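Local structure of acyl-[acyl-carrier-protein]--UDP-N-acetylglucosamine O-acyltransferase (Helicobacter pylori, 1J2Z) at residues Gly53-Ile58 and Gly83-Ile88; Phe59-Leu64 and Arg89-Ile94; Gly108-Leu113 and Gly126-Leu131; Val119-Val124 and Ala138-Ile143. The protein catalyses the transfer of a (3R)-hydroxyacyl chain from acyl carrier protein to UDP-N-acetylglucosamine, the first step of lipid A biosynthesis. All coordinates share one frame; numbering follows the deposited sequence.

Interaction 1. Residues Gly53-Ile58 and Gly83-Ile88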
loop_
_atom_site.group_PDB
_atom_site.type_symbol
_atom_site.label_atom_id
_atom_site.label_comp_id
_atom_site.label_asym_id
_atom_site.label_seq_id
_atom_site.Cartn_x
_atom_site.Cartn_y
_atom_site.Cartn_z
ATOM N N GLY A 53 25.638 -1.136 -5.144
ATOM C CA GLY A 53 26.496 -0.736 -6.251
ATOM C C GLY A 53 26.697 0.743 -6.531
ATOM O O GLY A 53 25.927 1.592 -6.082
ATOM N N LYS A 54 27.741 1.033 -7.308
ATOM C CA LYS A 54 28.115 2.397 -7.670
ATOM C C LYS A 54 26.979 3.292 -8.136
ATOM O O LYS A 54 26.150 2.899 -8.960
ATOM C CB LYS A 54 29.191 2.395 -8.771
ATOM C CG LYS A 54 30.504 1.697 -8.420
ATOM C CD LYS A 54 31.530 1.871 -9.551
ATOM C CE LYS A 54 32.872 1.216 -9.223
ATOM N NZ LYS A 54 32.792 -0.272 -9.217
ATOM N N ASN A 55 26.974 4.507 -7.596
ATOM C CA ASN A 55 26.016 5.543 -7.944
ATOM C C ASN A 55 24.551 5.281 -7.618
ATOM O O ASN A 55 23.679 6.039 -8.038
ATOM C CB ASN A 55 26.163 5.885 -9.428
ATOM C CG ASN A 55 27.567 6.343 -9.776
ATOM O OD1 ASN A 55 28.074 7.303 -9.203
ATOM N ND2 ASN A 55 28.201 5.654 -10.715
ATOM N N THR A 56 24.262 4.223 -6.876
ATOM C CA THR A 56 22.869 3.977 -6.532
ATOM C C THR A 56 22.438 5.012 -5.495
ATOM O O THR A 56 23.219 5.382 -4.617
ATOM C CB THR A 56 22.672 2.546 -6.004
ATOM O OG1 THR A 56 22.678 1.644 -7.117
ATOM C CG2 THR A 56 21.352 2.413 -5.248
ATOM N N GLU A 57 21.208 5.502 -5.622
ATOM C CA GLU A 57 20.684 6.501 -4.694
ATOM C C GLU A 57 19.442 5.948 -4.008
ATOM O O GLU A 57 18.554 5.406 -4.662
ATOM C CB GLU A 57 20.341 7.789 -5.447
ATOM C CG GLU A 57 19.865 8.931 -4.561
ATOM C CD GLU A 57 19.580 10.199 -5.357
ATOM O OE1 GLU A 57 19.268 11.232 -4.738
ATOM O OE2 GLU A 57 19.666 10.160 -6.601
ATOM N N ILE A 58 19.394 6.084 -2.686
ATOM C CA ILE A 58 18.282 5.569 -1.899
ATOM C C ILE A 58 17.651 6.684 -1.071
ATOM O O ILE A 58 18.341 7.381 -0.326
ATOM C CB ILE A 58 18.778 4.446 -0.974
ATOM C CG1 ILE A 58 19.466 3.370 -1.824
ATOM C CG2 ILE A 58 17.615 3.872 -0.169
ATOM C CD1 ILE A 58 20.157 2.289 -1.029
ATOM N N GLY A 83 22.755 -3.520 -7.693
ATOM C CA GLY A 83 23.650 -3.027 -8.722
ATOM C C GLY A 83 23.926 -1.536 -8.749
ATOM O O GLY A 83 23.760 -0.830 -7.752
ATOM N N GLU A 84 24.334 -1.065 -9.923
ATOM C CA GLU A 84 24.691 0.332 -10.137
ATOM C C GLU A 84 23.595 1.210 -10.745
ATOM O O GLU A 84 22.706 0.736 -11.448
ATOM C CB GLU A 84 25.927 0.401 -11.040
ATOM C CG GLU A 84 27.154 -0.311 -10.480
ATOM C CD GLU A 84 28.358 -0.228 -11.408
ATOM O OE1 GLU A 84 28.452 0.742 -12.189
ATOM O OE2 GLU A 84 29.223 -1.125 -11.340
ATOM N N ASP A 85 23.689 2.504 -10.462
ATOM C CA ASP A 85 22.762 3.494 -10.986
ATOM C C ASP A 85 21.295 3.216 -10.706
ATOM O O ASP A 85 20.434 3.498 -11.535
ATOM C CB ASP A 85 22.979 3.646 -12.490
ATOM C CG ASP A 85 24.388 4.085 -12.827
ATOM O OD1 ASP A 85 24.814 5.144 -12.325
ATOM O OD2 ASP A 85 25.070 3.372 -13.590
ATOM N N ASN A 86 21.003 2.664 -9.538
ATOM C CA ASN A 86 19.624 2.388 -9.188
ATOM C C ASN A 86 19.014 3.551 -8.420
ATOM O O ASN A 86 19.720 4.341 -7.790
ATOM C CB ASN A 86 19.532 1.116 -8.347
ATOM C CG ASN A 86 19.831 -0.128 -9.153
ATOM O OD1 ASN A 86 19.123 -0.440 -10.108
ATOM N ND2 ASN A 86 20.883 -0.840 -8.779
ATOM N N LEU A 87 17.694 3.657 -8.503
ATOM C CA LEU A 87 16.946 4.682 -7.786
ATOM C C LEU A 87 15.965 3.901 -6.924
ATOM O O LEU A 87 15.113 3.180 -7.444
ATOM C CB LEU A 87 16.183 5.581 -8.762
ATOM C CG LEU A 87 17.010 6.591 -9.561
ATOM C CD1 LEU A 87 16.159 7.217 -10.671
ATOM C CD2 LEU A 87 17.530 7.659 -8.615
ATOM N N ILE A 88 16.106 4.016 -5.609
ATOM C CA ILE A 88 15.218 3.310 -4.697
ATOM C C ILE A 88 14.529 4.356 -3.840
ATOM O O ILE A 88 15.162 5.020 -3.019
ATOM C CB ILE A 88 16.008 2.305 -3.828
ATOM C CG1 ILE A 88 16.650 1.251 -4.740
ATOM C CG2 ILE A 88 15.084 1.648 -2.809
ATOM C CD1 ILE A 88 17.532 0.244 -4.022
HETATM O O HOH W 1 29.194 -1.454 -8.285
HETATM O O HOH W 2 31.825 -1.369 -11.552
HETATM O O HOH W 3 21.135 6.279 -9.292
HETATM O O HOH W 4 27.675 3.370 -12.534
#

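Interaction 2. Residues Phe59-Leu64 and Arg89-Ile94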
loop_
_atom_site.group_PDB
_atom_site.type_symbol
_atom_site.label_atom_id
_atom_site.label_comp_id
_atom_site.label_asym_id
_atom_site.label_seq_id
_atom_site.Cartn_x
_atom_site.Cartn_y
_atom_site.Cartn_z
ATOM N N PHE A 59 16.335 6.835 -1.199
ATOM C CA PHE A 59 15.601 7.887 -0.502
ATOM C C PHE A 59 15.192 7.579 0.946
ATOM O O PHE A 59 15.247 6.434 1.389
ATOM C CB PHE A 59 14.396 8.293 -1.353
ATOM C CG PHE A 59 14.777 9.083 -2.580
ATOM C CD1 PHE A 59 15.456 8.475 -3.635
ATOM C CD2 PHE A 59 14.491 10.443 -2.665
ATOM C CE1 PHE A 59 15.848 9.210 -4.761
ATOM C CE2 PHE A 59 14.874 11.194 -3.783
ATOM C CZ PHE A 59 15.555 10.577 -4.835
ATOM N N PRO A 60 14.760 8.611 1.697
ATOM C CA PRO A 60 14.352 8.477 3.099
ATOM C C PRO A 60 13.429 7.338 3.496
ATOM O O PRO A 60 12.473 7.009 2.800
ATOM C CB PRO A 60 13.727 9.839 3.410
ATOM C CG PRO A 60 14.494 10.770 2.526
ATOM C CD PRO A 60 14.548 9.996 1.230
ATOM N N PHE A 61 13.741 6.748 4.644
ATOM C CA PHE A 61 12.955 5.678 5.232
ATOM C C PHE A 61 12.874 4.369 4.463
ATOM O O PHE A 61 11.942 3.588 4.656
ATOM C CB PHE A 61 11.553 6.205 5.539
ATOM C CG PHE A 61 11.557 7.461 6.383
ATOM C CD1 PHE A 61 10.715 8.525 6.077
ATOM C CD2 PHE A 61 12.410 7.578 7.479
ATOM C CE1 PHE A 61 10.723 9.691 6.851
ATOM C CE2 PHE A 61 12.427 8.737 8.260
ATOM C CZ PHE A 61 11.584 9.795 7.945
ATOM N N ALA A 62 13.840 4.123 3.584
ATOM C CA ALA A 62 13.861 2.854 2.869
ATOM C C ALA A 62 14.545 1.878 3.826
ATOM O O ALA A 62 15.401 2.280 4.616
ATOM C CB ALA A 62 14.669 2.976 1.586
ATOM N N VAL A 63 14.164 0.608 3.774
ATOM C CA VAL A 63 14.778 -0.386 4.643
ATOM C C VAL A 63 15.304 -1.521 3.785
ATOM O O VAL A 63 14.534 -2.199 3.102
ATOM C CB VAL A 63 13.762 -0.945 5.661
ATOM C CG1 VAL A 63 14.402 -2.035 6.506
ATOM C CG2 VAL A 63 13.266 0.182 6.554
ATOM N N LEU A 64 16.616 -1.726 3.820
ATOM C CA LEU A 64 17.227 -2.781 3.020
ATOM C C LEU A 64 18.087 -3.705 3.864
ATOM O O LEU A 64 18.911 -3.256 4.659
ATOM C CB LEU A 64 18.103 -2.179 1.920
ATOM C CG LEU A 64 17.562 -1.081 1.002
ATOM C CD1 LEU A 64 18.574 -0.850 -0.106
ATOM C CD2 LEU A 64 16.219 -1.471 0.413
ATOM N N ARG A 89 13.223 4.495 -4.041
ATOM C CA ARG A 89 12.447 5.504 -3.340
ATOM C C ARG A 89 12.029 5.211 -1.904
ATOM O O ARG A 89 12.303 4.144 -1.353
ATOM C CB ARG A 89 11.218 5.868 -4.180
ATOM C CG ARG A 89 11.576 6.444 -5.550
ATOM C CD ARG A 89 12.478 7.683 -5.434
ATOM N NE ARG A 89 11.888 8.744 -4.615
ATOM C CZ ARG A 89 11.694 9.997 -5.025
ATOM N NH1 ARG A 89 12.035 10.359 -6.253
ATOM N NH2 ARG A 89 11.181 10.901 -4.199
ATOM N N GLU A 90 11.358 6.197 -1.317
ATOM C CA GLU A 90 10.883 6.157 0.062
ATOM C C GLU A 90 10.021 4.957 0.457
ATOM O O GLU A 90 9.151 4.522 -0.295
ATOM C CB GLU A 90 10.089 7.431 0.367
ATOM C CG GLU A 90 10.869 8.734 0.241
ATOM C CD GLU A 90 10.962 9.261 -1.184
ATOM O OE1 GLU A 90 11.355 10.433 -1.334
ATOM O OE2 GLU A 90 10.653 8.524 -2.148
ATOM N N PHE A 91 10.271 4.442 1.655
ATOM C CA PHE A 91 9.512 3.326 2.220
ATOM C C PHE A 91 9.657 1.967 1.550
ATOM O O PHE A 91 8.843 1.069 1.791
ATOM C CB PHE A 91 8.028 3.696 2.291
ATOM C CG PHE A 91 7.778 5.068 2.851
ATOM C CD1 PHE A 91 7.157 6.046 2.079
ATOM C CD2 PHE A 91 8.182 5.388 4.141
ATOM C CE1 PHE A 91 6.943 7.327 2.587
ATOM C CE2 PHE A 91 7.973 6.665 4.659
ATOM C CZ PHE A 91 7.352 7.638 3.879
ATOM N N CYS A 92 10.663 1.802 0.698
ATOM C CA CYS A 92 10.868 0.498 0.074
ATOM C C CYS A 92 11.414 -0.444 1.135
ATOM O O CYS A 92 12.076 -0.010 2.077
ATOM C CB CYS A 92 11.865 0.581 -1.080
ATOM S SG CYS A 92 11.160 1.224 -2.592
ATOM N N MET A 93 11.128 -1.732 0.991
ATOM C CA MET A 93 11.602 -2.718 1.953
ATOM C C MET A 93 12.084 -3.907 1.141
ATOM O O MET A 93 11.309 -4.522 0.412
ATOM C CB MET A 93 10.461 -3.118 2.887
ATOM C CG MET A 93 10.902 -3.723 4.215
ATOM S SD MET A 93 11.187 -5.481 4.122
ATOM C CE MET A 93 9.546 -6.122 4.518
ATOM N N ILE A 94 13.372 -4.214 1.257
ATOM C CA ILE A 94 13.974 -5.301 0.499
ATOM C C ILE A 94 14.740 -6.245 1.417
ATOM O O ILE A 94 15.616 -5.819 2.168
ATOM C CB ILE A 94 14.937 -4.740 -0.565
ATOM C CG1 ILE A 94 14.190 -3.752 -1.466
ATOM C CG2 ILE A 94 15.515 -5.874 -1.404
ATOM C CD1 ILE A 94 15.065 -3.086 -2.504
#

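Interaction 3. Residues Gly108-Leu113 and Gly126-Leu131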
loop_
_atom_site.group_PDB
_atom_site.type_symbol
_atom_site.label_atom_id
_atom_site.label_comp_id
_atom_site.label_asym_id
_atom_site.label_seq_id
_atom_site.Cartn_x
_atom_site.Cartn_y
_atom_site.Cartn_z
ATOM N N GLY A 108 19.776 -5.780 -10.407
ATOM C CA GLY A 108 20.758 -5.308 -11.367
ATOM C C GLY A 108 21.014 -3.813 -11.402
ATOM O O GLY A 108 21.092 -3.163 -10.356
ATOM N N ASP A 109 21.131 -3.269 -12.615
ATOM C CA ASP A 109 21.432 -1.854 -12.809
ATOM C C ASP A 109 20.348 -0.996 -13.453
ATOM O O ASP A 109 19.457 -1.487 -14.148
ATOM C CB ASP A 109 22.695 -1.701 -13.659
ATOM C CG ASP A 109 23.809 -2.620 -13.219
ATOM O OD1 ASP A 109 24.143 -2.642 -12.018
ATOM O OD2 ASP A 109 24.354 -3.319 -14.089
ATOM N N LYS A 110 20.460 0.306 -13.218
ATOM C CA LYS A 110 19.549 1.284 -13.782
ATOM C C LYS A 110 18.074 0.961 -13.620
ATOM O O LYS A 110 17.300 1.036 -14.572
ATOM C CB LYS A 110 19.894 1.492 -15.262
ATOM C CG LYS A 110 21.301 2.064 -15.439
ATOM C CD LYS A 110 21.716 2.176 -16.887
ATOM C CE LYS A 110 23.095 2.811 -16.992
ATOM N NZ LYS A 110 23.578 2.849 -18.393
ATOM N N ASN A 111 17.688 0.597 -12.404
ATOM C CA ASN A 111 16.294 0.301 -12.116
ATOM C C ASN A 111 15.725 1.423 -11.268
ATOM O O ASN A 111 16.460 2.172 -10.619
ATOM C CB ASN A 111 16.154 -1.002 -11.337
ATOM C CG ASN A 111 16.665 -2.196 -12.106
ATOM O OD1 ASN A 111 16.103 -2.569 -13.135
ATOM N ND2 ASN A 111 17.740 -2.804 -11.609
ATOM N N LEU A 112 14.406 1.532 -11.285
ATOM C CA LEU A 112 13.716 2.520 -10.484
ATOM C C LEU A 112 12.661 1.757 -9.698
ATOM O O LEU A 112 11.797 1.105 -10.282
ATOM C CB LEU A 112 13.043 3.576 -11.374
ATOM C CG LEU A 112 12.048 4.502 -10.654
ATOM C CD1 LEU A 112 12.734 5.218 -9.492
ATOM C CD2 LEU A 112 11.469 5.506 -11.648
ATOM N N LEU A 113 12.766 1.794 -8.375
ATOM C CA LEU A 113 11.779 1.139 -7.524
ATOM C C LEU A 113 11.128 2.299 -6.784
ATOM O O LEU A 113 11.746 2.909 -5.910
ATOM C CB LEU A 113 12.442 0.184 -6.524
ATOM C CG LEU A 113 13.475 -0.823 -7.052
ATOM C CD1 LEU A 113 13.844 -1.800 -5.938
ATOM C CD2 LEU A 113 12.927 -1.568 -8.235
ATOM N N GLY A 126 16.502 -7.783 -12.868
ATOM C CA GLY A 126 17.569 -7.444 -13.793
ATOM C C GLY A 126 17.906 -5.964 -13.845
ATOM O O GLY A 126 18.075 -5.317 -12.808
ATOM N N SER A 127 18.005 -5.427 -15.058
ATOM C CA SER A 127 18.343 -4.019 -15.257
ATOM C C SER A 127 17.301 -3.278 -16.097
ATOM O O SER A 127 16.513 -3.897 -16.807
ATOM C CB SER A 127 19.714 -3.910 -15.934
ATOM O OG SER A 127 20.741 -4.455 -15.118
ATOM N N HIS A 128 17.311 -1.950 -16.007
ATOM C CA HIS A 128 16.384 -1.102 -16.757
ATOM C C HIS A 128 14.919 -1.370 -16.436
ATOM O O HIS A 128 14.051 -1.171 -17.280
ATOM C CB HIS A 128 16.611 -1.278 -18.264
ATOM C CG HIS A 128 18.007 -0.960 -18.700
ATOM N ND1 HIS A 128 18.492 0.329 -18.757
ATOM C CD2 HIS A 128 19.036 -1.767 -19.049
ATOM C CE1 HIS A 128 19.762 0.302 -19.119
ATOM N NE2 HIS A 128 20.116 -0.957 -19.301
ATOM N N CYS A 129 14.642 -1.819 -15.217
ATOM C CA CYS A 129 13.269 -2.104 -14.811
ATOM C C CYS A 129 12.651 -0.952 -14.037
ATOM O O CYS A 129 13.354 -0.107 -13.479
ATOM C CB CYS A 129 13.217 -3.355 -13.933
ATOM S SG CYS A 129 13.588 -4.904 -14.779
ATOM N N ILE A 130 11.325 -0.930 -14.001
ATOM C CA ILE A 130 10.606 0.091 -13.264
ATOM C C ILE A 130 9.450 -0.555 -12.509
ATOM O O ILE A 130 8.570 -1.171 -13.113
ATOM C CB ILE A 130 10.046 1.188 -14.200
ATOM C CG1 ILE A 130 11.196 1.969 -14.839
ATOM C CG2 ILE A 130 9.151 2.132 -13.410
ATOM C CD1 ILE A 130 10.741 2.986 -15.873
ATOM N N LEU A 131 9.477 -0.440 -11.185
ATOM C CA LEU A 131 8.412 -0.981 -10.352
ATOM C C LEU A 131 7.748 0.229 -9.713
ATOM O O LEU A 131 8.382 0.950 -8.940
ATOM C CB LEU A 131 8.966 -1.911 -9.261
ATOM C CG LEU A 131 9.910 -3.070 -9.619
ATOM C CD1 LEU A 131 9.889 -4.098 -8.490
ATOM C CD2 LEU A 131 9.487 -3.730 -10.905
HETATM O O HOH W 5 14.691 1.939 -15.043
#

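Interaction 4. Residues Val119-Val124 and Ala138-Ile143. With SOG (octyl 1-thio-beta-D-glucopyranoside), chain B.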
loop_
_atom_site.group_PDB
_atom_site.type_symbol
_atom_site.label_atom_id
_atom_site.label_comp_id
_atom_site.label_asym_id
_atom_site.label_seq_id
_atom_site.Cartn_x
_atom_site.Cartn_y
_atom_site.Cartn_z
ATOM N N VAL A 119 10.415 -5.959 -2.021
ATOM C CA VAL A 119 11.040 -7.048 -2.760
ATOM C C VAL A 119 11.355 -8.136 -1.742
ATOM O O VAL A 119 12.203 -7.956 -0.872
ATOM C CB VAL A 119 12.330 -6.593 -3.460
ATOM C CG1 VAL A 119 12.983 -7.782 -4.177
ATOM C CG2 VAL A 119 12.006 -5.496 -4.453
ATOM N N ALA A 120 10.651 -9.259 -1.841
ATOM C CA ALA A 120 10.841 -10.360 -0.901
ATOM C C ALA A 120 12.131 -11.148 -1.109
ATOM O O ALA A 120 12.830 -10.998 -2.115
ATOM C CB ALA A 120 9.636 -11.310 -0.956
ATOM N N HIS A 121 12.430 -11.998 -0.134
ATOM C CA HIS A 121 13.621 -12.827 -0.166
ATOM C C HIS A 121 13.727 -13.656 -1.439
ATOM O O HIS A 121 12.718 -14.091 -2.006
ATOM C CB HIS A 121 13.627 -13.780 1.032
ATOM C CG HIS A 121 12.512 -14.779 1.012
ATOM N ND1 HIS A 121 11.290 -14.547 1.603
ATOM C CD2 HIS A 121 12.432 -16.010 0.453
ATOM C CE1 HIS A 121 10.506 -15.593 1.411
ATOM N NE2 HIS A 121 11.175 -16.494 0.715
ATOM N N ASP A 122 14.962 -13.865 -1.880
ATOM C CA ASP A 122 15.257 -14.682 -3.055
ATOM C C ASP A 122 14.754 -14.190 -4.410
ATOM O O ASP A 122 14.700 -14.963 -5.366
ATOM C CB ASP A 122 14.756 -16.107 -2.811
ATOM C CG ASP A 122 15.375 -16.733 -1.579
ATOM O OD1 ASP A 122 16.610 -16.919 -1.556
ATOM O OD2 ASP A 122 14.633 -17.033 -0.624
ATOM N N CYS A 123 14.381 -12.919 -4.505
ATOM C CA CYS A 123 13.933 -12.392 -5.784
ATOM C C CYS A 123 15.146 -11.983 -6.609
ATOM O O CYS A 123 16.220 -11.698 -6.075
ATOM C CB CYS A 123 13.017 -11.182 -5.595
ATOM S SG CYS A 123 11.340 -11.592 -5.010
ATOM N N VAL A 124 14.968 -11.963 -7.920
ATOM C CA VAL A 124 16.030 -11.578 -8.824
ATOM C C VAL A 124 15.455 -10.585 -9.815
ATOM O O VAL A 124 14.542 -10.910 -10.567
ATOM C CB VAL A 124 16.589 -12.794 -9.599
ATOM C CG1 VAL A 124 17.582 -12.325 -10.653
ATOM C CG2 VAL A 124 17.268 -13.757 -8.637
ATOM N N ALA A 138 6.415 -11.350 -3.977
ATOM C CA ALA A 138 6.494 -12.443 -3.018
ATOM C C ALA A 138 7.880 -13.065 -3.208
ATOM O O ALA A 138 8.683 -12.575 -3.998
ATOM C CB ALA A 138 5.394 -13.472 -3.290
ATOM N N GLY A 139 8.165 -14.153 -2.506
ATOM C CA GLY A 139 9.481 -14.753 -2.627
ATOM C C GLY A 139 9.807 -15.515 -3.899
ATOM O O GLY A 139 8.919 -15.938 -4.637
ATOM N N HIS A 140 11.103 -15.660 -4.160
ATOM C CA HIS A 140 11.609 -16.421 -5.304
ATOM C C HIS A 140 11.164 -15.949 -6.686
ATOM O O HIS A 140 11.026 -16.763 -7.600
ATOM C CB HIS A 140 11.210 -17.893 -5.142
ATOM C CG HIS A 140 11.364 -18.415 -3.745
ATOM N ND1 HIS A 140 12.562 -18.887 -3.250
ATOM C CD2 HIS A 140 10.469 -18.528 -2.734
ATOM C CE1 HIS A 140 12.399 -19.268 -1.996
ATOM N NE2 HIS A 140 11.138 -19.061 -1.657
ATOM N N ILE A 141 10.941 -14.651 -6.852
ATOM C CA ILE A 141 10.508 -14.132 -8.146
ATOM C C ILE A 141 11.689 -13.725 -9.029
ATOM O O ILE A 141 12.708 -13.243 -8.536
ATOM C CB ILE A 141 9.562 -12.929 -7.947
ATOM C CG1 ILE A 141 8.229 -13.428 -7.372
ATOM C CG2 ILE A 141 9.350 -12.189 -9.263
ATOM C CD1 ILE A 141 7.336 -12.326 -6.824
ATOM N N GLU A 142 11.548 -13.945 -10.334
ATOM C CA GLU A 142 12.584 -13.594 -11.295
ATOM C C GLU A 142 12.017 -12.601 -12.299
ATOM O O GLU A 142 11.004 -12.862 -12.941
ATOM C CB GLU A 142 13.086 -14.842 -12.026
ATOM C CG GLU A 142 13.909 -15.786 -11.160
ATOM C CD GLU A 142 14.191 -17.116 -11.847
ATOM O OE1 GLU A 142 14.185 -17.155 -13.094
ATOM O OE2 GLU A 142 14.428 -18.116 -11.139
ATOM N N ILE A 143 12.681 -11.461 -12.428
ATOM C CA ILE A 143 12.249 -10.412 -13.343
ATOM C C ILE A 143 13.388 -10.077 -14.306
ATOM O O ILE A 143 14.486 -9.733 -13.875
ATOM C CB ILE A 143 11.840 -9.151 -12.547
ATOM C CG1 ILE A 143 10.616 -9.476 -11.683
ATOM C CG2 ILE A 143 11.551 -7.988 -13.492
ATOM C CD1 ILE A 143 10.170 -8.349 -10.780
HETATM C C1 SOG B . 5.835 -14.524 1.033
HETATM C C2 SOG B . 7.256 -14.630 1.640
HETATM C C3 SOG B . 7.505 -13.434 2.571
HETATM C C4 SOG B . 7.370 -12.152 1.743
HETATM C C5 SOG B . 5.940 -12.083 1.148
HETATM C C6 SOG B . 5.769 -10.833 0.296
HETATM C "C1'" SOG B . 4.228 -16.070 0.144
HETATM C "C2'" SOG B . 3.702 -15.948 -1.273
HETATM C "C3'" SOG B . 2.659 -17.012 -1.563
HETATM C "C4'" SOG B . 2.129 -16.898 -2.985
HETATM C "C5'" SOG B . 1.085 -17.970 -3.270
HETATM C "C6'" SOG B . 0.461 -17.769 -4.635
HETATM C "C7'" SOG B . -0.579 -18.824 -4.931
HETATM C "C8'" SOG B . -1.184 -18.597 -6.296
HETATM S S1 SOG B . 5.589 -15.623 0.143
HETATM O O2 SOG B . 7.387 -15.845 2.367
HETATM O O3 SOG B . 8.804 -13.515 3.122
HETATM O O4 SOG B . 7.606 -11.022 2.564
HETATM O O5 SOG B . 5.710 -13.260 0.321
HETATM O O6 SOG B . 5.420 -9.734 1.115
#

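Interaction 1. Residues Gly53-Ile58 and Gly83-Ile88
The hydroxyl of T56 sits between two backbone groups of the facing turn. It donates to G83 O at 2.8 Å from OG1, and the same OG1 accepts the amide N of N86 at 3.1 Å. With chi1 at -77°, OG1 stands beside the backbone N of T56, while CG2 turns toward N86 and rests against its O and CB. Main-chain bonds continue on both sides of this hydroxyl: D85 N reaches K54 O, E57 N reaches N86 O at 2.9 Å, and I88 N closes the ladder on E57 O. The pairing is parallel and in register, E57 with L87 and I58 with I88, as expected of successive coils of a left-handed parallel beta-helix, the hexapeptide-repeat fold of this family; the two turns lie at one corner of its triangular section. Beyond them I58 and I88 point inward side by side, CG1 of I58 lying 4.1 Å from CB of I88. On the outer surface K54 and E84 run alongside each other in the same direction. Their charged ends, NZ and OE2, stay 4.2 Å apart, and a water bonded to both spans the interval; K54 also forms a salt bridge with D35 of the preceding coil. N55 and D85 likewise lie side by side, their amide and carboxylate planes only 8° apart, and one water joins N55 ND2 to D85 OD2 and E84 OE1. Farther out, N86 is anchored to the next coil, ND2 donating to G108 O and OD1 accepting N111 N, which probably steadies the residue whose amide and carbonyl serve T56 and E57.

Interaction 2. Residues Phe59-Leu64 and Arg89-Ile94
E90 OE1 lies 3.4 Å from CD2 of F59 across the contact and takes two hydrogen bonds, one from R89 NH2 at 2.9 Å and one from T66 OG1 of the second subunit. The guanidinium of R89 grips this carboxylate side-on, R89 NE donating to E90 OE2 at 2.8 Å, and in turn lies flat on the ring of F59. Bends at chi2 and chi3, both -57°, fold the arginine over the F59 ring of the neighbouring coil, so that its CZ stands 3.7 Å from the ring centroid with the two planes 8° apart. This is a stacked cation-pi contact, extended by CD of R89 as a CH-pi contact over the same face. H41 stacks with F59 as well. R89 NH2 also gives a bond to Q67 O of the second subunit, so the ion pair is tied into the trimer interface. Both segments make type II turns at a corner of the left-handed beta-helix, and the strands that follow pair in parallel: V63 N reaches C92 O at 2.8 Å, and I94 N reaches V63 O. Inside the coil L64 CD2 packs on I94 CD1 at 3.5 Å. On the outer side of the turn F61 and F91 lie side by side, their planes 18° apart but slid so far that the rings barely overlap; CD1 of F61 touches CE2 of F91. F61 meets the F61 rings of both other subunits edge-to-face.

Interaction 3. Residues Gly108-Leu113 and Gly126-Leu131
A chi1 of -62° swings the carboxamide of N111 to the backbone-N side of its residue, and chi2 of -66° turns its two ends toward separate groups of the next coil. OD1 accepts C129 N at 2.7 Å, and ND2 donates to G126 O at 2.8 Å, the acceptor lying close to the amide plane. One side chain thus ties both ends of the G126-C129 turn. S127 adds a bond from the other segment: its OG, set beside its own backbone N by a chi1 of -63°, accepts D109 N at 2.8 Å. Separately, H128 N bonds to D109 O, and a weak bond from G108 N also falls on G126 O. At the turn's outer surface the chain of K110 runs alongside H128, CD touching CE1 at 3.5 Å, and Y146 stacks with the same imidazole. A water donating to both K110 O and C129 O bridges the segments nearer the strands. Regular parallel pairing then takes over, with L112 N bonded to C129 O and L131 N to L112 O; L113 CD2 packs against L131 CG at 3.6 Å in the interior of the left-handed beta-helix. Since C129 N can only donate and G126 O only accept, the orientation of the buried N111 amide is fixed, and this side chain supplies partners for a turn amide and carbonyl that the strand pairing does not use.

Interaction 4. Residues Val119-Val124 and Ala138-Ile143
H121 and H140, both of which probably bind substrate, as in related enzymes, form an offset edge-to-face pair, the edge of H121 toward the face of H140, with planes at 88° and centroids 5.0 Å apart. H121 ND1 gives a weak hydrogen bond to O3 of the bound octyl thioglucoside at 3.1 Å, and CA of G139 lies over one face of the same ring, toward its rim, in a CH-pi contact. With chi1 of 65°, H121 CG lies between its backbone N and carbonyl carbon, a turn that carries the imidazole over G139 to the sugar. The carbonyl of H121 is taken by H140 N at 3.1 Å. Farther along, I141 N is bonded to the sulfur of C123 at 3.6 Å, V124 N to I141 O at 2.7 Å and I143 N to V124 O, the last two being parallel pairing between coils of the left-handed beta-helix. D122 lies alongside H140, carboxylate and ring planes 8° apart, with OD2 3.4 Å from CE1. With its oxygens engaged by T98 OG1 and I102 N, the carboxylate is probably held in place beside H140, which it meets through van der Waals contact.

The four contacts sample neighbouring coils of one beta-helix. Interactions 1 and 2 follow each other along the same two coils, their centres 13 Å apart, and I88 O meets F59 N at 2.8 Å where they join. Interaction 3 lies on the next coils of the sheet that holds strand 87-88, its centre 9 Å from that of interaction 1; E84 N reaches D109 OD1 across the step. R89 N, 2.9 Å from L113 O, links interaction 2 to interaction 3, and M93 O, 3.0 Å from V119 N, links it to interaction 4. Interaction 4 alone contains pocket residues, yet in interaction 2 the side chain of M93 comes within about 4 Å of that of the substrate-binding Q69.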